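Local coordinates for protein serine protease (Nocardiopsis alba, PDB 2OUA) that probably cleaves peptide bonds as a secreted, acid-resistant serine endopeptidase of the chymotrypsin-like S1 family, this chain being its protease domain, at residues N60-V65 / F171-N176. Residues are numbered along the deposited sequence; the frame is centred on the assembly and turned at random.
Sequences NDAAFV and FYQEVN
Gln173 reaches from one beta-barrel of this chymotrypsin-like fold to the other and takes hold of the backbone at Asp61, the residue predicted to be the aspartate of the charge relay. The contact bridges the interface between the two barrels: strand 62-69 belongs to the N-terminal one, strand 167-174 to the C-terminal one. With CG anti to the backbone N (chi1 155°) and the chain bent at chi2 (74°), the amide of Gln173 is brought beside residues 60 to 62. Gln173 OE1 accepts the N-H of Asp61, 3.2 Å from Asp61 N, in a nearly straight bond (169° at the hydrogen) whose donor lies somewhat off the carbonyl plane. Gln173 OE1 also sits 3.7 Å from CB of Asn60. Nearer its own backbone, the methyl CB of Ala62 packs against CG of Gln173 at 3.8 Å, while Asp61 O lies 3.3 Å from CB of Gln173; this buried carbonyl oxygen has no hydrogen-bond partner in the model. The carboxylate of Asp61 is held elsewhere, OD2 meeting both His35 ND1 and Ser158 OG; Gln173 instead grips the backbone N of Asp61, which probably helps to position this residue from the second shell. Ala62 opens the strand at a classic beta bulge, sharing Val56 with Asp61. At its other corner the Gln173 amide is kept from turning by NE2, which donates in plane to Glu174 O at 3.0 Å.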
ATOM      1  N   ASN A  60       9.262  -4.439  -9.810  1.00  9.42           N
ATOM      2  CA  ASN A  60       7.966  -3.914  -9.411  1.00  9.09           C
ATOM      3  C   ASN A  60       8.178  -3.752  -7.911  1.00  8.81           C
ATOM      4  O   ASN A  60       9.295  -3.930  -7.422  1.00  9.83           O
ATOM      5  CB  ASN A  60       6.848  -4.936  -9.663  1.00 10.92           C
ATOM      6  CG  ASN A  60       6.694  -5.296 -11.133  1.00 13.69           C
ATOM      7  OD1 ASN A  60       6.441  -4.435 -11.979  1.00 16.87           O
ATOM      8  ND2 ASN A  60       6.840  -6.578 -11.442  1.00 11.98           N
ATOM      9  N   ASP A  61       7.138  -3.380  -7.180  1.00  7.83           N
ATOM     10  CA  ASP A  61       7.248  -3.278  -5.727  1.00  8.73           C
ATOM     11  C   ASP A  61       5.847  -3.589  -5.251  1.00  7.95           C
ATOM     12  O   ASP A  61       5.129  -2.723  -4.757  1.00  6.61           O
ATOM     13  CB  ASP A  61       7.674  -1.880  -5.276  1.00  7.83           C
ATOM     14  CG  ASP A  61       8.038  -1.841  -3.798  1.00  9.96           C
ATOM     15  OD1 ASP A  61       7.917  -2.896  -3.137  1.00  9.16           O
ATOM     16  OD2 ASP A  61       8.447  -0.771  -3.291  1.00  9.50           O
ATOM     17  N   ALA A  62       5.469  -4.851  -5.422  1.00  9.02           N
ATOM     18  CA  ALA A  62       4.128  -5.303  -5.091  1.00  7.44           C
ATOM     19  C   ALA A  62       4.106  -6.604  -4.308  1.00  7.51           C
ATOM     20  O   ALA A  62       5.001  -7.442  -4.428  1.00  5.48           O
ATOM     21  CB  ALA A  62       3.332  -5.470  -6.377  1.00 11.34           C
ATOM     22  N   ALA A  63       3.065  -6.779  -3.507  1.00  6.77           N
ATOM     23  CA  ALA A  63       2.953  -7.991  -2.721  1.00  6.90           C
ATOM     24  C   ALA A  63       1.538  -8.204  -2.210  1.00  7.28           C
ATOM     25  O   ALA A  63       0.742  -7.264  -2.119  1.00  6.41           O
ATOM     26  CB  ALA A  63       3.921  -7.933  -1.545  1.00  5.51           C
ATOM     27  N   PHE A  64       1.229  -9.458  -1.905  1.00  5.99           N
ATOM     28  CA  PHE A  64      -0.070  -9.812  -1.351  1.00  7.98           C
ATOM     29  C   PHE A  64       0.203 -10.693  -0.150  1.00  8.99           C
ATOM     30  O   PHE A  64       0.882 -11.718  -0.260  1.00  8.69           O
ATOM     31  CB  PHE A  64      -0.937 -10.591  -2.343  1.00  7.73           C
ATOM     32  CG  PHE A  64      -2.249 -11.059  -1.748  1.00  9.55           C
ATOM     33  CD1 PHE A  64      -3.239 -10.140  -1.397  1.00  9.28           C
ATOM     34  CD2 PHE A  64      -2.472 -12.413  -1.491  1.00  9.74           C
ATOM     35  CE1 PHE A  64      -4.430 -10.561  -0.794  1.00  9.81           C
ATOM     36  CE2 PHE A  64      -3.658 -12.846  -0.888  1.00  9.27           C
ATOM     37  CZ  PHE A  64      -4.639 -11.918  -0.539  1.00  9.25           C
ATOM     38  N   VAL A  65      -0.304 -10.271   1.000  1.00  8.65           N
ATOM     39  CA  VAL A  65      -0.144 -11.026   2.230  1.00  8.78           C
ATOM     40  C   VAL A  65      -1.454 -11.759   2.472  1.00 10.61           C
ATOM     41  O   VAL A  65      -2.515 -11.139   2.515  1.00  9.78           O
ATOM     42  CB  VAL A  65       0.137 -10.094   3.426  1.00  9.23           C
ATOM     43  CG1 VAL A  65       0.094 -10.884   4.728  1.00  9.25           C
ATOM     44  CG2 VAL A  65       1.503  -9.437   3.256  1.00  8.37           C
ATOM     45  N   PHE A 171       6.583   7.769  -4.427  1.00  9.15           N
ATOM     46  CA  PHE A 171       6.123   6.978  -5.557  1.00  9.00           C
ATOM     47  C   PHE A 171       5.316   5.796  -5.042  1.00  8.73           C
ATOM     48  O   PHE A 171       5.576   5.284  -3.955  1.00  8.97           O
ATOM     49  CB  PHE A 171       7.312   6.436  -6.363  1.00 10.09           C
ATOM     50  CG  PHE A 171       8.209   7.501  -6.929  1.00 10.99           C
ATOM     51  CD1 PHE A 171       9.153   8.134  -6.125  1.00 11.86           C
ATOM     52  CD2 PHE A 171       8.106   7.874  -8.267  1.00 12.30           C
ATOM     53  CE1 PHE A 171       9.988   9.126  -6.646  1.00 11.88           C
ATOM     54  CE2 PHE A 171       8.934   8.866  -8.803  1.00 12.20           C
ATOM     55  CZ  PHE A 171       9.877   9.494  -7.988  1.00 12.71           C
ATOM     56  N   TYR A 172       4.341   5.357  -5.824  1.00  7.58           N
ATOM     57  CA  TYR A 172       3.554   4.206  -5.416  1.00  7.17           C
ATOM     58  C   TYR A 172       3.389   3.196  -6.537  1.00  6.68           C
ATOM     59  O   TYR A 172       3.470   3.533  -7.724  1.00  6.90           O
ATOM     60  CB  TYR A 172       2.185   4.646  -4.870  1.00  6.38           C
ATOM     61  CG  TYR A 172       1.204   5.263  -5.853  1.00  6.64           C
ATOM     62  CD1 TYR A 172       0.521   4.476  -6.788  1.00  8.02           C
ATOM     63  CD2 TYR A 172       0.892   6.621  -5.784  1.00  7.10           C
ATOM     64  CE1 TYR A 172      -0.461   5.032  -7.621  1.00  8.59           C
ATOM     65  CE2 TYR A 172      -0.082   7.183  -6.604  1.00  7.77           C
ATOM     66  CZ  TYR A 172      -0.755   6.388  -7.519  1.00  8.85           C
ATOM     67  OH  TYR A 172      -1.736   6.952  -8.303  1.00  9.85           O
ATOM     68  N   GLN A 173       3.206   1.941  -6.138  1.00  6.05           N
ATOM     69  CA  GLN A 173       2.989   0.835  -7.057  1.00  5.57           C
ATOM     70  C   GLN A 173       1.484   0.814  -7.319  1.00  5.74           C
ATOM     71  O   GLN A 173       0.690   0.744  -6.378  1.00  6.49           O
ATOM     72  CB  GLN A 173       3.432  -0.476  -6.396  1.00  5.16           C
ATOM     73  CG  GLN A 173       2.767  -1.741  -6.934  1.00  4.42           C
ATOM     74  CD  GLN A 173       3.277  -2.145  -8.301  1.00  5.57           C
ATOM     75  OE1 GLN A 173       4.481  -2.311  -8.501  1.00  5.89           O
ATOM     76  NE2 GLN A 173       2.360  -2.321  -9.253  1.00  5.61           N
ATOM     77  N   GLU A 174       1.093   0.894  -8.587  1.00  5.49           N
ATOM     78  CA  GLU A 174      -0.321   0.891  -8.948  1.00  7.08           C
ATOM     79  C   GLU A 174      -1.001  -0.364  -8.423  1.00  6.94           C
ATOM     80  O   GLU A 174      -0.423  -1.456  -8.461  1.00  6.90           O
ATOM     81  CB  GLU A 174      -0.484   0.967 -10.469  1.00  6.85           C
ATOM     82  CG  GLU A 174      -0.100   2.310 -11.090  1.00  8.71           C
ATOM     83  CD  GLU A 174      -1.138   3.398 -10.864  1.00 11.50           C
ATOM     84  OE1 GLU A 174      -2.296   3.069 -10.520  1.00 12.20           O
ATOM     85  OE2 GLU A 174      -0.802   4.589 -11.051  1.00 10.72           O
ATOM     86  N   VAL A 175      -2.234  -0.216  -7.949  1.00  6.25           N
ATOM     87  CA  VAL A 175      -2.953  -1.356  -7.394  1.00  6.62           C
ATOM     88  C   VAL A 175      -3.572  -2.285  -8.439  1.00  8.63           C
ATOM     89  O   VAL A 175      -3.549  -3.504  -8.275  1.00  8.99           O
ATOM     90  CB  VAL A 175      -4.063  -0.890  -6.411  1.00  7.91           C
ATOM     91  CG1 VAL A 175      -5.211  -0.235  -7.177  1.00  7.63           C
ATOM     92  CG2 VAL A 175      -4.563  -2.081  -5.592  1.00  8.11           C
ATOM     93  N   ASN A 176      -4.110  -1.729  -9.517  1.00  8.80           N
ATOM     94  CA  ASN A 176      -4.749  -2.567 -10.527  1.00  9.40           C
ATOM     95  C   ASN A 176      -3.866  -3.655 -11.120  1.00 10.93           C
ATOM     96  O   ASN A 176      -4.333  -4.769 -11.353  1.00  9.76           O
ATOM     97  CB  ASN A 176      -5.367  -1.704 -11.629  1.00 10.34           C
ATOM     98  CG  ASN A 176      -6.647  -1.033 -11.171  1.00 11.41           C
ATOM     99  OD1 ASN A 176      -7.298  -1.509 -10.241  1.00 10.71           O
ATOM    100  ND2 ASN A 176      -7.025   0.063 -11.824  1.00 11.59           N
TER